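PDB 2PHP: uncharacterized protein MJ0236 from Methanocaldococcus jannaschii DSM 2661, which is probably a bifunctional thiamine-biosynthesis enzyme, its C-terminal ThiN domain, the part in this crystal, condensing the pyrimidine diphosphate and thiazole phosphate precursors into thiamine phosphate. Local coordinates for residues K13-A18 / R165-V170; S116-K121 / I148-G153; F27-E32 / M97-D102. One frame throughout, in Å; residues are numbered along the deposited sequence.

In the fold
All three contacts lie in the ThiN domain, on or around its seven-stranded mixed sheet. Contacts 1 and 3 are buried and largely apolar: contact 1 packs helix 8-22 on the start of helix 167-185, contact 3 lays the loop 27-32 over the end of strand 95-100. They touch where Val170 packs on Met97. Contact 2 is only partly buried and more polar, joining strand 115-117, outermost within this chain, to its parallel neighbour 147-150 through backbone bonds, a salt bridge and waters; its centre is about 25 Å from that of contact 1, on the opposite side of the chain's centre. Contacts 2 and 3 reach the same sheet and meet at Tyr101, which packs on Tyr149 and Arg151.

Contact 1 of 3, residues K13-A18 / R165-V170; sequences KNLSYA and RDAIEV
Helix-to-helix packing joins the middle of helix 8-22 to the N-terminal end of helix 167-185, the last helix of the chain, and no direct hydrogen bond crosses between the two segments. Small residues allow the close approach: the CB atoms of Ala18 and Ala167 lie 3.7 Å apart, and the backbones come to 4.7 Å between the CA atoms of Ala18 and Ile168. The methyl of Ala167 also meets a branch of Leu15, whose CD2 stands 3.6 Å from Ala167 CB; Leu15 and Ala18 both go on to pack against Ile37 of strand 37-40. Asp166 is the N-cap of the second helix. Its OD1 accepts from Glu169 N at 2.8 Å, the donor lying nearly in line with the C-O bond. A water links Asp166 OD2 to Asn14 ND2 by two weak bonds, but the amide of Asn14 has a firmer partner in Glu39, which also accepts from Ala167 N and so ties both helices to strand 37-40. Tyr17 and Ile168 sit near a second subunit, packing on its Tyr5 and Lys13 respectively. The tyrosine has CG anti to its N (chi1 -176°), and the isoleucine chain crosses it at about a right angle, reaching the edge of the ring rather than a face: Ile168 CD1 lies 3.6 Å from Tyr17 CD2, close to the ring plane.

Contact 2 of 3, residues S116-K121 / I148-G153; sequences SSFDRK and IYDRGG
The ring of Phe118 carries Asp150 CB over one face in a CH-pi contact, 3.7 Å from its centroid and shifted toward the rim, while Ile148 CG2 touches the ring edge. The carboxylate of Asp150 runs alongside, its plane only 5° from that of the ring. One pair earlier along the strands a second CH-pi contact sets Ser117 CB over the centre of a face of Tyr149, 3.8 Å from the ring centroid, the tyrosine folding over the serine. The backbones between these rings are the two parallel strands of a beta-alpha-beta unit, connected through helix 129-141. Tyr149 N donates to Ser116 O at 3.2 Å, and Phe118 N makes a weak bond, 3.5 Å, to Tyr149 O. One step further on, a water joins the chains, donating to Phe118 O and accepting from Arg151 N. Arg120 reaches back with a chain extended from CG to NE and forms a salt bridge, NE to Asp150 OD2 at 2.7 Å, whose hydrogen bond is weak, the N-H bent to 130° and the guanidinium and carboxylate planes 61° apart. OD2 also accepts Gly152 N at 3.1 Å, from above the carboxylate plane, closing an Asx turn. OD1 pairs with Arg161 and takes a bond from another water, which accepts from Arg120 NH2. These partners fix the carboxylate's rotation, and it offsets the close approach of the two arginines.

Contact 3 of 3, residues F27-E32 / M97-D102; sequences FTLIPE and MNIKYD
Phe27 and Met97, a selenomethionine here, reach for each other from opposite directions, Phe27 from the loop between helix 8-22 and strand 37-40, Met97 from strand 95-100 of the mixed sheet on which that loop packs. Both have CG anti to the backbone N (chi1 -179° and 173°), and the methionine continues fully extended, bringing CE to 3.4 Å from Phe27 CZ. Ile99 approaches the same ring at its edge: CG2 lies near the ring plane, 4.0 Å from Phe27 CZ. Its other branch leads to Leu29, the two side chains passing at a slant with their CD1 atoms 4.0 Å apart. Leu22 of helix 8-22 also touches both Phe27 and Met97, while Ile177 and Tyr181 of helix 167-185 lie against Leu29. Pro31 CD lies 3.6 Å from Lys100 N, and the proline crosses the Asn98 side chain at about a right angle, CG 3.9 Å from ND2. The Asn98 amide is held by Gly34 O and Asn36 N, further along the loop. Lys100 lays CB against the Leu29 carbonyl and leads its extended chain away. Leu29 is the centre of an inverse gamma turn, and its O accepts from Lys100 N at 2.8 Å; the N-H points straight at the oxygen from well above the carbonyl plane. Between 27-32 and 97-102 it is the one direct hydrogen bond; apolar side chains make most of the rest.

Contact 1 of 3, residues K13-A18 / R165-V170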
loop_
_atom_site.group_PDB
_atom_site.type_symbol
_atom_site.label_atom_id
_atom_site.label_comp_id
_atom_site.label_asym_id
_atom_site.label_seq_id
_atom_site.Cartn_x
_atom_site.Cartn_y
_atom_site.Cartn_z
ATOM N N LYS B 13 10.822 15.402 -8.033
ATOM C CA LYS B 13 11.352 15.665 -6.695
ATOM C C LYS B 13 10.462 16.628 -5.895
ATOM O O LYS B 13 10.297 16.464 -4.682
ATOM C CB LYS B 13 12.776 16.239 -6.760
ATOM C CG LYS B 13 13.867 15.240 -7.089
ATOM C CD LYS B 13 15.253 15.838 -6.834
ATOM C CE LYS B 13 16.340 14.959 -7.447
ATOM N NZ LYS B 13 17.617 15.684 -7.657
ATOM N N ASN B 14 9.895 17.628 -6.569
ATOM C CA ASN B 14 9.031 18.590 -5.894
ATOM C C ASN B 14 7.755 17.907 -5.420
ATOM O O ASN B 14 7.337 18.079 -4.279
ATOM C CB ASN B 14 8.679 19.754 -6.821
ATOM C CG ASN B 14 9.864 20.645 -7.099
ATOM O OD1 ASN B 14 10.764 20.771 -6.264
ATOM N ND2 ASN B 14 9.867 21.286 -8.265
ATOM N N LEU B 15 7.140 17.128 -6.303
ATOM C CA LEU B 15 5.917 16.409 -5.955
ATOM C C LEU B 15 6.160 15.428 -4.810
ATOM O O LEU B 15 5.362 15.338 -3.872
ATOM C CB LEU B 15 5.378 15.658 -7.176
ATOM C CG LEU B 15 4.575 16.538 -8.136
ATOM C CD1 LEU B 15 4.407 15.861 -9.484
ATOM C CD2 LEU B 15 3.230 16.836 -7.496
ATOM N N SER B 16 7.266 14.693 -4.896
ATOM C CA SER B 16 7.624 13.721 -3.876
ATOM C C SER B 16 7.802 14.371 -2.507
ATOM O O SER B 16 7.318 13.846 -1.498
ATOM C CB SER B 16 8.910 13.001 -4.273
ATOM O OG SER B 16 8.726 12.288 -5.483
ATOM N N TYR B 17 8.488 15.510 -2.459
ATOM C CA TYR B 17 8.685 16.172 -1.176
ATOM C C TYR B 17 7.367 16.758 -0.680
ATOM O O TYR B 17 7.097 16.753 0.515
ATOM C CB TYR B 17 9.741 17.282 -1.276
ATOM C CG TYR B 17 10.035 17.904 0.068
ATOM C CD1 TYR B 17 10.580 17.143 1.105
ATOM C CD2 TYR B 17 9.731 19.238 0.323
ATOM C CE1 TYR B 17 10.813 17.696 2.365
ATOM C CE2 TYR B 17 9.960 19.801 1.574
ATOM C CZ TYR B 17 10.498 19.025 2.587
ATOM O OH TYR B 17 10.704 19.575 3.830
ATOM N N ALA B 18 6.550 17.264 -1.600
ATOM C CA ALA B 18 5.258 17.825 -1.219
ATOM C C ALA B 18 4.422 16.754 -0.524
ATOM O O ALA B 18 3.732 17.043 0.454
ATOM C CB ALA B 18 4.520 18.343 -2.448
ATOM N N ARG B 165 3.584 28.049 -7.606
ATOM C CA ARG B 165 4.712 27.882 -8.519
ATOM C C ARG B 165 5.146 26.428 -8.656
ATOM O O ARG B 165 5.529 25.990 -9.744
ATOM C CB ARG B 165 5.886 28.760 -8.069
ATOM C CG ARG B 165 5.557 30.249 -8.105
ATOM C CD ARG B 165 6.758 31.102 -8.465
ATOM N NE ARG B 165 6.685 32.426 -7.855
ATOM C CZ ARG B 165 6.343 32.650 -6.587
ATOM N NH1 ARG B 165 6.046 31.633 -5.780
ATOM N NH2 ARG B 165 6.277 33.894 -6.126
ATOM N N ASP B 166 5.101 25.688 -7.551
ATOM C CA ASP B 166 5.439 24.268 -7.559
ATOM C C ASP B 166 4.656 23.553 -6.465
ATOM O O ASP B 166 4.032 24.195 -5.611
ATOM C CB ASP B 166 6.946 24.032 -7.385
ATOM C CG ASP B 166 7.504 24.665 -6.130
ATOM O OD1 ASP B 166 6.930 24.462 -5.034
ATOM O OD2 ASP B 166 8.537 25.355 -6.246
ATOM N N ALA B 167 4.686 22.225 -6.502
ATOM C CA ALA B 167 3.941 21.416 -5.546
ATOM C C ALA B 167 4.226 21.730 -4.078
ATOM O O ALA B 167 3.317 21.682 -3.249
ATOM C CB ALA B 167 4.184 19.928 -5.820
ATOM N N ILE B 168 5.480 22.034 -3.757
ATOM C CA ILE B 168 5.846 22.334 -2.381
ATOM C C ILE B 168 5.191 23.629 -1.924
ATOM O O ILE B 168 4.713 23.727 -0.794
ATOM C CB ILE B 168 7.374 22.465 -2.211
ATOM C CG1 ILE B 168 8.062 21.176 -2.676
ATOM C CG2 ILE B 168 7.706 22.733 -0.741
ATOM C CD1 ILE B 168 9.584 21.219 -2.627
ATOM N N GLU B 169 5.160 24.618 -2.810
ATOM C CA GLU B 169 4.547 25.892 -2.483
ATOM C C GLU B 169 3.050 25.688 -2.260
ATOM O O GLU B 169 2.452 26.313 -1.385
ATOM C CB GLU B 169 4.762 26.894 -3.614
ATOM C CG GLU B 169 4.500 28.328 -3.188
ATOM C CD GLU B 169 4.722 29.325 -4.306
ATOM O OE1 GLU B 169 3.869 29.394 -5.221
ATOM O OE2 GLU B 169 5.753 30.034 -4.269
ATOM N N VAL B 170 2.452 24.805 -3.055
ATOM C CA VAL B 170 1.031 24.523 -2.933
ATOM C C VAL B 170 0.718 23.877 -1.581
ATOM O O VAL B 170 -0.236 24.264 -0.897
ATOM C CB VAL B 170 0.556 23.600 -4.070
ATOM C CG1 VAL B 170 -0.843 23.067 -3.768
ATOM C CG2 VAL B 170 0.542 24.369 -5.377
HETATM O O HOH W 1 10.751 23.914 -8.326
#

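Contact 2 of 3, residues S116-K121 / I148-G153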
loop_
_atom_site.group_PDB
_atom_site.type_symbol
_atom_site.label_atom_id
_atom_site.label_comp_id
_atom_site.label_asym_id
_atom_site.label_seq_id
_atom_site.Cartn_x
_atom_site.Cartn_y
_atom_site.Cartn_z
ATOM N N SER B 116 -10.610 33.596 -6.233
ATOM C CA SER B 116 -11.460 33.853 -7.381
ATOM C C SER B 116 -12.290 32.592 -7.592
ATOM O O SER B 116 -12.037 31.565 -6.962
ATOM C CB SER B 116 -10.618 34.166 -8.617
ATOM O OG SER B 116 -11.447 34.527 -9.706
ATOM N N SER B 117 -13.276 32.656 -8.477
ATOM C CA SER B 117 -14.129 31.499 -8.703
ATOM C C SER B 117 -14.865 31.515 -10.042
ATOM O O SER B 117 -14.660 32.400 -10.870
ATOM C CB SER B 117 -15.144 31.411 -7.566
ATOM O OG SER B 117 -15.886 32.614 -7.483
ATOM N N PHE B 118 -15.712 30.508 -10.238
ATOM C CA PHE B 118 -16.526 30.372 -11.442
ATOM C C PHE B 118 -17.798 29.612 -11.071
ATOM O O PHE B 118 -17.841 28.925 -10.044
ATOM C CB PHE B 118 -15.755 29.636 -12.553
ATOM C CG PHE B 118 -15.488 28.189 -12.259
ATOM C CD1 PHE B 118 -16.449 27.216 -12.528
ATOM C CD2 PHE B 118 -14.276 27.796 -11.705
ATOM C CE1 PHE B 118 -16.201 25.869 -12.248
ATOM C CE2 PHE B 118 -14.021 26.457 -11.422
ATOM C CZ PHE B 118 -14.986 25.491 -11.693
ATOM N N ASP B 119 -18.821 29.736 -11.911
ATOM C CA ASP B 119 -20.116 29.104 -11.670
ATOM C C ASP B 119 -20.426 28.036 -12.707
ATOM O O ASP B 119 -20.608 28.349 -13.883
ATOM C CB ASP B 119 -21.219 30.168 -11.713
ATOM C CG ASP B 119 -22.573 29.634 -11.264
ATOM O OD1 ASP B 119 -22.862 28.441 -11.492
ATOM O OD2 ASP B 119 -23.357 30.416 -10.688
ATOM N N ARG B 120 -20.513 26.783 -12.269
ATOM C CA ARG B 120 -20.799 25.681 -13.183
ATOM C C ARG B 120 -22.075 25.910 -13.992
ATOM O O ARG B 120 -22.190 25.430 -15.117
ATOM C CB ARG B 120 -20.884 24.349 -12.415
ATOM C CG ARG B 120 -19.512 23.772 -12.017
ATOM C CD ARG B 120 -19.647 22.578 -11.068
ATOM N NE ARG B 120 -18.358 22.037 -10.638
ATOM C CZ ARG B 120 -17.588 21.238 -11.376
ATOM N NH1 ARG B 120 -17.969 20.870 -12.589
ATOM N NH2 ARG B 120 -16.423 20.815 -10.901
ATOM N N LYS B 121 -23.025 26.658 -13.433
ATOM C CA LYS B 121 -24.271 26.933 -14.146
ATOM C C LYS B 121 -24.064 27.870 -15.342
ATOM O O LYS B 121 -24.857 27.860 -16.280
ATOM C CB LYS B 121 -25.306 27.557 -13.216
ATOM C CG LYS B 121 -25.693 26.717 -12.029
ATOM C CD LYS B 121 -26.803 27.389 -11.238
ATOM C CE LYS B 121 -26.384 28.726 -10.609
ATOM N NZ LYS B 121 -26.005 29.803 -11.575
ATOM N N ILE B 148 -8.943 28.993 -6.514
ATOM C CA ILE B 148 -10.017 29.010 -7.480
ATOM C C ILE B 148 -10.986 27.969 -6.932
ATOM O O ILE B 148 -10.651 26.788 -6.813
ATOM C CB ILE B 148 -9.551 28.589 -8.890
ATOM C CG1 ILE B 148 -8.613 29.652 -9.470
ATOM C CG2 ILE B 148 -10.753 28.428 -9.806
ATOM C CD1 ILE B 148 -8.182 29.373 -10.883
ATOM N N TYR B 149 -12.178 28.411 -6.560
ATOM C CA TYR B 149 -13.162 27.496 -6.013
ATOM C C TYR B 149 -14.448 27.641 -6.794
ATOM O O TYR B 149 -14.584 28.546 -7.605
ATOM C CB TYR B 149 -13.404 27.820 -4.533
ATOM C CG TYR B 149 -14.294 29.026 -4.278
ATOM C CD1 TYR B 149 -15.687 28.910 -4.310
ATOM C CD2 TYR B 149 -13.748 30.279 -3.994
ATOM C CE1 TYR B 149 -16.511 30.010 -4.062
ATOM C CE2 TYR B 149 -14.565 31.385 -3.744
ATOM C CZ TYR B 149 -15.944 31.243 -3.779
ATOM O OH TYR B 149 -16.753 32.331 -3.532
ATOM N N ASP B 150 -15.374 26.722 -6.566
ATOM C CA ASP B 150 -16.677 26.780 -7.202
ATOM C C ASP B 150 -17.631 26.083 -6.240
ATOM O O ASP B 150 -17.230 25.172 -5.507
ATOM C CB ASP B 150 -16.664 26.123 -8.593
ATOM C CG ASP B 150 -16.740 24.606 -8.539
ATOM O OD1 ASP B 150 -15.747 23.967 -8.134
ATOM O OD2 ASP B 150 -17.801 24.062 -8.907
ATOM N N ARG B 151 -18.884 26.525 -6.222
ATOM C CA ARG B 151 -19.863 25.973 -5.300
ATOM C C ARG B 151 -20.513 24.655 -5.718
ATOM O O ARG B 151 -21.482 24.204 -5.096
ATOM C CB ARG B 151 -20.922 27.038 -4.988
ATOM C CG ARG B 151 -20.331 28.277 -4.315
ATOM C CD ARG B 151 -21.357 29.064 -3.484
ATOM N NE ARG B 151 -21.820 30.291 -4.141
ATOM C CZ ARG B 151 -22.740 30.337 -5.105
ATOM N NH1 ARG B 151 -23.316 29.218 -5.540
ATOM N NH2 ARG B 151 -23.092 31.505 -5.637
ATOM N N GLY B 152 -19.966 24.030 -6.755
ATOM C CA GLY B 152 -20.500 22.757 -7.206
ATOM C C GLY B 152 -21.657 22.894 -8.169
ATOM O O GLY B 152 -21.894 23.967 -8.718
ATOM N N GLY B 153 -22.380 21.802 -8.377
ATOM C CA GLY B 153 -23.506 21.834 -9.287
ATOM C C GLY B 153 -24.170 20.481 -9.346
ATOM O O GLY B 153 -23.930 19.621 -8.492
HETATM O O HOH W 2 -19.418 28.583 -7.956
HETATM O O HOH W 3 -16.358 21.275 -8.157
#

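Contact 3 of 3, residues F27-E32 / M97-D102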
loop_
_atom_site.group_PDB
_atom_site.type_symbol
_atom_site.label_atom_id
_atom_site.label_comp_id
_atom_site.label_asym_id
_atom_site.label_seq_id
_atom_site.Cartn_x
_atom_site.Cartn_y
_atom_site.Cartn_z
ATOM N N PHE B 27 -4.220 16.324 7.575
ATOM C CA PHE B 27 -5.007 16.746 6.424
ATOM C C PHE B 27 -6.389 16.103 6.468
ATOM O O PHE B 27 -6.531 14.884 6.351
ATOM C CB PHE B 27 -4.240 16.361 5.150
ATOM C CG PHE B 27 -4.922 16.757 3.866
ATOM C CD1 PHE B 27 -5.383 18.054 3.668
ATOM C CD2 PHE B 27 -5.075 15.829 2.839
ATOM C CE1 PHE B 27 -5.990 18.422 2.461
ATOM C CE2 PHE B 27 -5.680 16.187 1.629
ATOM C CZ PHE B 27 -6.138 17.485 1.443
ATOM N N THR B 28 -7.408 16.930 6.657
ATOM C CA THR B 28 -8.773 16.438 6.728
ATOM C C THR B 28 -9.622 17.081 5.645
ATOM O O THR B 28 -10.778 16.712 5.444
ATOM C CB THR B 28 -9.399 16.749 8.106
ATOM O OG1 THR B 28 -9.451 18.170 8.292
ATOM C CG2 THR B 28 -8.564 16.117 9.227
ATOM N N LEU B 29 -9.043 18.052 4.949
ATOM C CA LEU B 29 -9.754 18.738 3.879
ATOM C C LEU B 29 -9.800 17.881 2.601
ATOM O O LEU B 29 -9.435 18.331 1.511
ATOM C CB LEU B 29 -9.086 20.093 3.617
ATOM C CG LEU B 29 -9.301 21.179 4.688
ATOM C CD1 LEU B 29 -8.495 22.438 4.352
ATOM C CD2 LEU B 29 -10.770 21.518 4.780
ATOM N N ILE B 30 -10.263 16.642 2.756
ATOM C CA ILE B 30 -10.365 15.697 1.642
ATOM C C ILE B 30 -11.784 15.605 1.091
ATOM O O ILE B 30 -12.720 15.230 1.807
ATOM C CB ILE B 30 -9.924 14.274 2.068
ATOM C CG1 ILE B 30 -8.491 14.323 2.604
ATOM C CG2 ILE B 30 -10.015 13.305 0.869
ATOM C CD1 ILE B 30 -8.076 13.088 3.353
ATOM N N PRO B 31 -11.961 15.937 -0.195
ATOM C CA PRO B 31 -13.293 15.871 -0.804
ATOM C C PRO B 31 -13.716 14.417 -1.008
ATOM O O PRO B 31 -12.892 13.507 -0.903
ATOM C CB PRO B 31 -13.106 16.604 -2.124
ATOM C CG PRO B 31 -11.705 16.238 -2.496
ATOM C CD PRO B 31 -10.948 16.356 -1.180
ATOM N N GLU B 32 -14.995 14.208 -1.299
ATOM C CA GLU B 32 -15.513 12.866 -1.513
ATOM C C GLU B 32 -14.871 12.189 -2.707
ATOM O O GLU B 32 -14.751 10.966 -2.736
ATOM C CB GLU B 32 -17.035 12.893 -1.685
ATOM C CG GLU B 32 -17.758 13.093 -0.381
ATOM C CD GLU B 32 -17.275 12.115 0.675
ATOM O OE1 GLU B 32 -17.431 10.891 0.463
ATOM O OE2 GLU B 32 -16.727 12.567 1.711
HETATM N N MSE B 97 -3.492 21.614 -6.406
HETATM C CA MSE B 97 -4.029 20.536 -5.581
HETATM C C MSE B 97 -5.475 20.874 -5.249
HETATM O O MSE B 97 -5.764 22.006 -4.859
HETATM C CB MSE B 97 -3.243 20.403 -4.277
HETATM C CG MSE B 97 -3.873 19.417 -3.312
HETATM SE SE MSE B 97 -2.800 19.133 -1.741
HETATM C CE MSE B 97 -3.725 17.618 -0.970
ATOM N N ASN B 98 -6.382 19.914 -5.405
ATOM C CA ASN B 98 -7.779 20.176 -5.081
ATOM C C ASN B 98 -8.065 19.693 -3.667
ATOM O O ASN B 98 -7.615 18.617 -3.280
ATOM C CB ASN B 98 -8.720 19.494 -6.079
ATOM C CG ASN B 98 -8.632 17.974 -6.038
ATOM O OD1 ASN B 98 -7.593 17.390 -6.357
ATOM N ND2 ASN B 98 -9.727 17.328 -5.641
ATOM N N ILE B 99 -8.786 20.505 -2.894
ATOM C CA ILE B 99 -9.137 20.151 -1.521
ATOM C C ILE B 99 -10.620 20.401 -1.263
ATOM O O ILE B 99 -11.295 21.079 -2.045
ATOM C CB ILE B 99 -8.303 20.946 -0.491
ATOM C CG1 ILE B 99 -8.682 22.425 -0.529
ATOM C CG2 ILE B 99 -6.817 20.780 -0.789
ATOM C CD1 ILE B 99 -7.910 23.260 0.485
ATOM N N LYS B 100 -11.123 19.836 -0.175
ATOM C CA LYS B 100 -12.527 19.975 0.162
ATOM C C LYS B 100 -12.958 21.436 0.317
ATOM O O LYS B 100 -12.222 22.277 0.845
ATOM C CB LYS B 100 -12.821 19.191 1.434
ATOM C CG LYS B 100 -14.272 19.181 1.845
ATOM C CD LYS B 100 -14.424 18.557 3.222
ATOM C CE LYS B 100 -15.890 18.400 3.597
ATOM N NZ LYS B 100 -16.003 17.848 4.971
ATOM N N TYR B 101 -14.161 21.729 -0.161
ATOM C CA TYR B 101 -14.716 23.072 -0.104
ATOM C C TYR B 101 -15.509 23.339 1.171
ATOM O O TYR B 101 -16.094 22.430 1.744
ATOM C CB TYR B 101 -15.634 23.291 -1.303
ATOM C CG TYR B 101 -16.493 24.529 -1.183
ATOM C CD1 TYR B 101 -15.999 25.785 -1.542
ATOM C CD2 TYR B 101 -17.807 24.444 -0.721
ATOM C CE1 TYR B 101 -16.793 26.923 -1.450
ATOM C CE2 TYR B 101 -18.610 25.574 -0.625
ATOM C CZ TYR B 101 -18.100 26.810 -0.994
ATOM O OH TYR B 101 -18.901 27.930 -0.935
ATOM N N ASP B 102 -15.534 24.601 1.592
ATOM C CA ASP B 102 -16.285 25.026 2.776
ATOM C C ASP B 102 -16.464 26.545 2.725
ATOM O O ASP B 102 -15.484 27.288 2.734
ATOM C CB ASP B 102 -15.555 24.629 4.060
ATOM C CG ASP B 102 -16.297 25.074 5.321
ATOM O OD1 ASP B 102 -16.511 26.295 5.503
ATOM O OD2 ASP B 102 -16.662 24.204 6.134
#